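Local coordinates for predicted transcriptional regulator (Clostridium thermocellum, PDB 1XMA), which probably binds DNA as a dimeric, PadR-like transcriptional regulator, using a winged-helix domain to control the expression of target genes, at residues 83-95 with 106-118. Numbering follows the deposited sequence. Where two conformers were deposited one is given.
Sequences FARLEKNGYIKSY and TYYRITPEGIKYY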
loop_
_atom_site.group_PDB
_atom_site.type_symbol
_atom_site.label_atom_id
_atom_site.label_comp_id
_atom_site.label_asym_id
_atom_site.label_seq_id
_atom_site.Cartn_x
_atom_site.Cartn_y
_atom_site.Cartn_z
ATOM N N PHE B 83 2.766 13.010 13.873
ATOM C CA PHE B 83 2.629 14.435 14.224
ATOM C C PHE B 83 3.980 15.140 14.174
ATOM O O PHE B 83 4.109 16.233 13.588
ATOM C CB PHE B 83 2.071 14.599 15.637
ATOM C CG PHE B 83 0.608 14.304 15.767
ATOM C CD1 PHE B 83 0.129 13.620 16.900
ATOM C CD2 PHE B 83 -0.313 14.721 14.782
ATOM C CE1 PHE B 83 -1.252 13.337 17.057
ATOM C CE2 PHE B 83 -1.703 14.450 14.921
ATOM C CZ PHE B 83 -2.172 13.760 16.068
ATOM N N ALA B 84 4.977 14.498 14.798
ATOM C CA ALA B 84 6.332 15.030 14.883
ATOM C C ALA B 84 6.892 15.280 13.481
ATOM O O ALA B 84 7.314 16.391 13.184
ATOM C CB ALA B 84 7.244 14.078 15.705
ATOM N N ARG B 85 6.855 14.236 12.634
ATOM C CA ARG B 85 7.236 14.302 11.208
ATOM C C ARG B 85 6.432 15.325 10.414
ATOM O O ARG B 85 6.999 16.079 9.634
ATOM C CB ARG B 85 7.085 12.915 10.554
ATOM C CG ARG B 85 7.314 12.883 9.023
ATOM C CD ARG B 85 6.723 11.621 8.383
ATOM N NE ARG B 85 7.008 10.456 9.198
ATOM C CZ ARG B 85 6.110 9.656 9.737
ATOM N NH1 ARG B 85 4.822 9.845 9.522
ATOM N NH2 ARG B 85 6.518 8.641 10.489
ATOM N N LEU B 86 5.112 15.335 10.599
ATOM C CA LEU B 86 4.249 16.292 9.891
ATOM C C LEU B 86 4.593 17.744 10.243
ATOM O O LEU B 86 4.578 18.624 9.370
ATOM C CB LEU B 86 2.771 16.005 10.164
ATOM C CG LEU B 86 2.104 14.804 9.484
ATOM C CD1 LEU B 86 0.703 14.627 10.040
ATOM C CD2 LEU B 86 2.049 14.969 7.974
ATOM N N GLU B 87 4.891 17.983 11.522
ATOM C CA GLU B 87 5.335 19.293 11.988
ATOM C C GLU B 87 6.714 19.697 11.476
ATOM O O GLU B 87 6.873 20.785 10.899
ATOM C CB GLU B 87 5.321 19.367 13.500
ATOM C CG GLU B 87 4.313 20.306 13.985
ATOM C CD GLU B 87 4.559 20.750 15.396
ATOM O OE1 GLU B 87 4.419 19.914 16.334
ATOM O OE2 GLU B 87 4.857 21.952 15.555
ATOM N N LYS B 88 7.700 18.823 11.689
ATOM C CA LYS B 88 9.055 19.044 11.205
ATOM C C LYS B 88 9.033 19.446 9.720
ATOM O O LYS B 88 9.673 20.435 9.318
ATOM C CB LYS B 88 9.896 17.784 11.431
ATOM C CG LYS B 88 11.262 17.791 10.755
ATOM C CD LYS B 88 12.085 16.577 11.165
ATOM C CE LYS B 88 11.725 15.346 10.349
ATOM N NZ LYS B 88 12.236 14.092 10.993
ATOM N N ASN B 89 8.269 18.681 8.927
ATOM C CA ASN B 89 8.109 18.909 7.494
ATOM C C ASN B 89 7.360 20.200 7.183
ATOM O O ASN B 89 7.411 20.691 6.049
ATOM C CB ASN B 89 7.363 17.739 6.851
ATOM C CG ASN B 89 8.220 16.493 6.692
ATOM O OD1 ASN B 89 9.396 16.465 7.060
ATOM N ND2 ASN B 89 7.625 15.447 6.135
ATOM N N GLY B 90 6.652 20.740 8.174
ATOM C CA GLY B 90 5.860 21.970 7.983
ATOM C C GLY B 90 4.467 21.785 7.364
ATOM O O GLY B 90 3.953 22.681 6.656
ATOM N N TYR B 91 3.845 20.637 7.642
ATOM C CA TYR B 91 2.537 20.311 7.046
ATOM C C TYR B 91 1.391 20.585 8.000
ATOM O O TYR B 91 0.228 20.676 7.587
ATOM C CB TYR B 91 2.506 18.851 6.596
ATOM C CG TYR B 91 3.514 18.493 5.511
ATOM C CD1 TYR B 91 3.935 19.442 4.567
ATOM C CD2 TYR B 91 4.026 17.198 5.412
ATOM C CE1 TYR B 91 4.856 19.112 3.577
ATOM C CE2 TYR B 91 4.942 16.859 4.407
ATOM C CZ TYR B 91 5.348 17.819 3.499
ATOM O OH TYR B 91 6.252 17.496 2.519
ATOM N N ILE B 92 1.726 20.683 9.287
ATOM C CA ILE B 92 0.772 21.011 10.337
ATOM C C ILE B 92 1.478 21.888 11.351
ATOM O O ILE B 92 2.716 21.809 11.491
ATOM C CB ILE B 92 0.216 19.751 11.083
ATOM C CG1 ILE B 92 1.337 19.047 11.890
ATOM C CG2 ILE B 92 -0.508 18.810 10.123
ATOM C CD1 ILE B 92 0.896 17.825 12.739
ATOM N N LYS B 93 0.690 22.686 12.084
ATOM C CA LYS B 93 1.201 23.439 13.226
ATOM C C LYS B 93 0.460 23.141 14.531
ATOM O O LYS B 93 -0.766 23.061 14.558
ATOM C CB LYS B 93 1.126 24.921 12.936
ATOM C CG LYS B 93 2.291 25.441 12.127
ATOM C CD LYS B 93 1.952 26.793 11.522
ATOM C CE LYS B 93 3.177 27.449 10.950
ATOM N NZ LYS B 93 2.998 28.923 10.988
ATOM N N SER B 94 1.220 22.997 15.606
ATOM C CA SER B 94 0.675 22.839 16.934
ATOM C C SER B 94 0.223 24.171 17.508
ATOM O O SER B 94 0.734 25.245 17.160
ATOM C CB SER B 94 1.716 22.220 17.872
ATOM O OG SER B 94 2.876 23.034 17.934
ATOM N N TYR B 95 -0.747 24.086 18.397
ATOM C CA TYR B 95 -1.088 25.190 19.254
ATOM C C TYR B 95 -1.665 24.618 20.518
ATOM O O TYR B 95 -1.828 23.390 20.614
ATOM C CB TYR B 95 -2.004 26.203 18.549
ATOM C CG TYR B 95 -3.378 25.743 18.134
ATOM C CD1 TYR B 95 -4.480 25.932 18.981
ATOM C CD2 TYR B 95 -3.603 25.170 16.861
ATOM C CE1 TYR B 95 -5.780 25.533 18.600
ATOM C CE2 TYR B 95 -4.913 24.761 16.465
ATOM C CZ TYR B 95 -5.980 24.959 17.344
ATOM O OH TYR B 95 -7.237 24.581 16.995
ATOM N N THR B 106 -2.519 19.801 23.218
ATOM C CA THR B 106 -1.904 20.168 21.951
ATOM C C THR B 106 -2.862 19.877 20.797
ATOM O O THR B 106 -3.289 18.733 20.609
ATOM C CB THR B 106 -0.524 19.468 21.717
ATOM O OG1 THR B 106 0.328 19.710 22.833
ATOM C CG2 THR B 106 0.178 20.018 20.471
ATOM N N TYR B 107 -3.204 20.936 20.059
ATOM C CA TYR B 107 -4.044 20.855 18.867
ATOM C C TYR B 107 -3.170 21.014 17.616
ATOM O O TYR B 107 -2.098 21.639 17.661
ATOM C CB TYR B 107 -5.128 21.938 18.890
ATOM C CG TYR B 107 -6.170 21.780 19.987
ATOM C CD1 TYR B 107 -6.030 22.439 21.216
ATOM C CD2 TYR B 107 -7.305 20.983 19.788
ATOM C CE1 TYR B 107 -6.983 22.284 22.229
ATOM C CE2 TYR B 107 -8.268 20.822 20.790
ATOM C CZ TYR B 107 -8.101 21.476 22.000
ATOM O OH TYR B 107 -9.058 21.326 22.981
ATOM N N TYR B 108 -3.621 20.462 16.498
ATOM C CA TYR B 108 -2.915 20.696 15.247
ATOM C C TYR B 108 -3.850 21.309 14.230
ATOM O O TYR B 108 -5.043 21.030 14.232
ATOM C CB TYR B 108 -2.257 19.419 14.719
ATOM C CG TYR B 108 -1.323 18.772 15.719
ATOM C CD1 TYR B 108 -1.794 17.801 16.618
ATOM C CD2 TYR B 108 0.037 19.144 15.793
ATOM C CE1 TYR B 108 -0.943 17.214 17.559
ATOM C CE2 TYR B 108 0.901 18.547 16.714
ATOM C CZ TYR B 108 0.400 17.586 17.598
ATOM O OH TYR B 108 1.246 16.981 18.522
ATOM N N ARG B 109 -3.283 22.158 13.383
ATOM C CA ARG B 109 -3.966 22.741 12.250
ATOM C C ARG B 109 -3.123 22.457 11.008
ATOM O O ARG B 109 -1.902 22.558 11.058
ATOM C CB ARG B 109 -4.132 24.258 12.480
ATOM C CG ARG B 109 -4.559 25.101 11.280
ATOM C CD ARG B 109 -4.916 26.555 11.727
ATOM N NE ARG B 109 -6.183 26.604 12.473
ATOM C CZ ARG B 109 -6.717 27.698 13.020
ATOM N NH1 ARG B 109 -6.106 28.873 12.921
ATOM N NH2 ARG B 109 -7.875 27.618 13.671
ATOM N N ILE B 110 -3.778 22.098 9.902
ATOM C CA ILE B 110 -3.061 21.843 8.649
ATOM C C ILE B 110 -2.529 23.160 7.986
ATOM O O ILE B 110 -3.200 24.194 8.019
ATOM C CB ILE B 110 -3.910 20.944 7.661
ATOM C CG1 ILE B 110 -3.053 20.478 6.468
ATOM C CG2 ILE B 110 -5.237 21.641 7.246
ATOM C CD1 ILE B 110 -3.697 19.434 5.584
ATOM N N THR B 111 -1.317 23.109 7.422
ATOM C CA THR B 111 -0.728 24.267 6.696
ATOM C C THR B 111 -0.999 24.201 5.172
ATOM O O THR B 111 -1.291 23.125 4.638
ATOM C CB THR B 111 0.794 24.399 6.944
ATOM O OG1 THR B 111 1.479 23.280 6.366
ATOM C CG2 THR B 111 1.117 24.487 8.428
ATOM N N PRO B 112 -0.941 25.357 4.469
ATOM C CA PRO B 112 -1.015 25.331 2.993
ATOM C C PRO B 112 -0.068 24.320 2.344
ATOM O O PRO B 112 -0.415 23.724 1.327
ATOM C CB PRO B 112 -0.609 26.757 2.604
ATOM C CG PRO B 112 -1.125 27.588 3.755
ATOM C CD PRO B 112 -0.860 26.744 4.982
ATOM N N GLU B 113 1.107 24.141 2.935
ATOM C CA GLU B 113 2.123 23.208 2.441
ATOM C C GLU B 113 1.704 21.758 2.700
ATOM O O GLU B 113 2.100 20.837 1.967
ATOM C CB GLU B 113 3.497 23.508 3.079
ATOM C CG GLU B 113 3.984 24.990 2.902
ATOM C CD GLU B 113 3.300 26.002 3.857
ATOM O OE1 GLU B 113 2.680 25.585 4.840
ATOM O OE2 GLU B 113 3.390 27.224 3.621
ATOM N N GLY B 114 0.885 21.576 3.738
ATOM C CA GLY B 114 0.338 20.286 4.106
ATOM C C GLY B 114 -0.830 19.898 3.248
ATOM O O GLY B 114 -1.070 18.724 3.034
ATOM N N ILE B 115 -1.573 20.895 2.769
ATOM C CA ILE B 115 -2.703 20.671 1.854
ATOM C C ILE B 115 -2.185 20.206 0.488
ATOM O O ILE B 115 -2.787 19.350 -0.150
ATOM C CB ILE B 115 -3.586 21.946 1.730
ATOM C CG1 ILE B 115 -4.543 22.037 2.910
ATOM C CG2 ILE B 115 -4.405 21.956 0.428
ATOM C CD1 ILE B 115 -4.901 23.443 3.303
ATOM N N LYS B 116 -1.053 20.775 0.072
ATOM C CA LYS B 116 -0.396 20.436 -1.179
ATOM C C LYS B 116 0.252 19.046 -1.148
ATOM O O LYS B 116 0.211 18.312 -2.148
ATOM C CB LYS B 116 0.638 21.515 -1.557
ATOM N N TYR B 117 0.858 18.687 -0.016
ATOM C CA TYR B 117 1.344 17.325 0.173
ATOM C C TYR B 117 0.189 16.313 0.111
ATOM O O TYR B 117 0.327 15.225 -0.481
ATOM C CB TYR B 117 2.093 17.201 1.479
ATOM C CG TYR B 117 2.446 15.768 1.900
ATOM C CD1 TYR B 117 1.661 15.094 2.820
ATOM C CD2 TYR B 117 3.593 15.111 1.400
ATOM C CE1 TYR B 117 1.967 13.814 3.240
ATOM C CE2 TYR B 117 3.928 13.789 1.824
ATOM C CZ TYR B 117 3.096 13.158 2.754
ATOM O OH TYR B 117 3.351 11.869 3.202
ATOM N N TYR B 118 -0.935 16.672 0.731
ATOM C CA TYR B 118 -2.133 15.845 0.720
ATOM C C TYR B 118 -2.625 15.595 -0.716
ATOM O O TYR B 118 -2.955 14.453 -1.081
ATOM C CB TYR B 118 -3.241 16.501 1.573
ATOM C CG TYR B 118 -4.589 15.819 1.430
ATOM C CD1 TYR B 118 -4.919 14.698 2.207
ATOM C CD2 TYR B 118 -5.531 16.276 0.490
ATOM C CE1 TYR B 118 -6.174 14.051 2.047
ATOM C CE2 TYR B 118 -6.759 15.661 0.341
ATOM C CZ TYR B 118 -7.077 14.543 1.119
ATOM O OH TYR B 118 -8.302 13.937 0.954
#
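Strands 92-95 and 106-110 pair Lys93 with Arg109 and Tyr95 with Tyr107 as the antiparallel wing hairpin of a winged-helix domain, the fold of PadR-like regulators; helix 76-88, consistent with the recognition helix, leads into the first strand and helix 112-135 follows the second. Each of these two pairs exchanges two backbone hydrogen bonds, among them Lys93 N to Arg109 O at 2.8 Å. Thr111 N makes one further backbone hydrogen bond, almost straight (179°), to Tyr91 O just beyond the strands.

One aromatic stack fastens helix 76-88 to the hairpin, and another fastens helix 112-135 to the turn residue Tyr91. The ring of Tyr108 lies in an offset stack on Phe83, centroids 4.2 Å apart and planes at 15°, while Glu87 OE1 reaches the edge of the Tyr108 ring and Ile92 CD1 lies 3.4 Å from Tyr108 CD2. Ile92 continues inward onto Leu47 and Leu50 of helix 35-52. Tyr91 is sandwiched: Asn89 CB sits over one face and Tyr117 over the other, in a second offset stack with centroids 4.6 Å apart. On the face that carries Lys93, Tyr95, Tyr107 and Arg109, Tyr107 CB sits over the Tyr95 ring, a CH-pi contact, whereas the two rings barely overlap; Asp54 OD2 takes a hydrogen bond from Tyr95 OH and a salt bridge from Arg109.

Ser94 OG ties strand to helix by donating to Glu87 OE2. A backbone Schellman motif at Gly90 closes helix 76-88. Thr111, the N-cap of helix 112-135, holds OG1 between its own N and carbonyl carbon (chi1 66°), where it accepts a weak bond from Gly114 N and donates to Gly90 O at 2.6 Å.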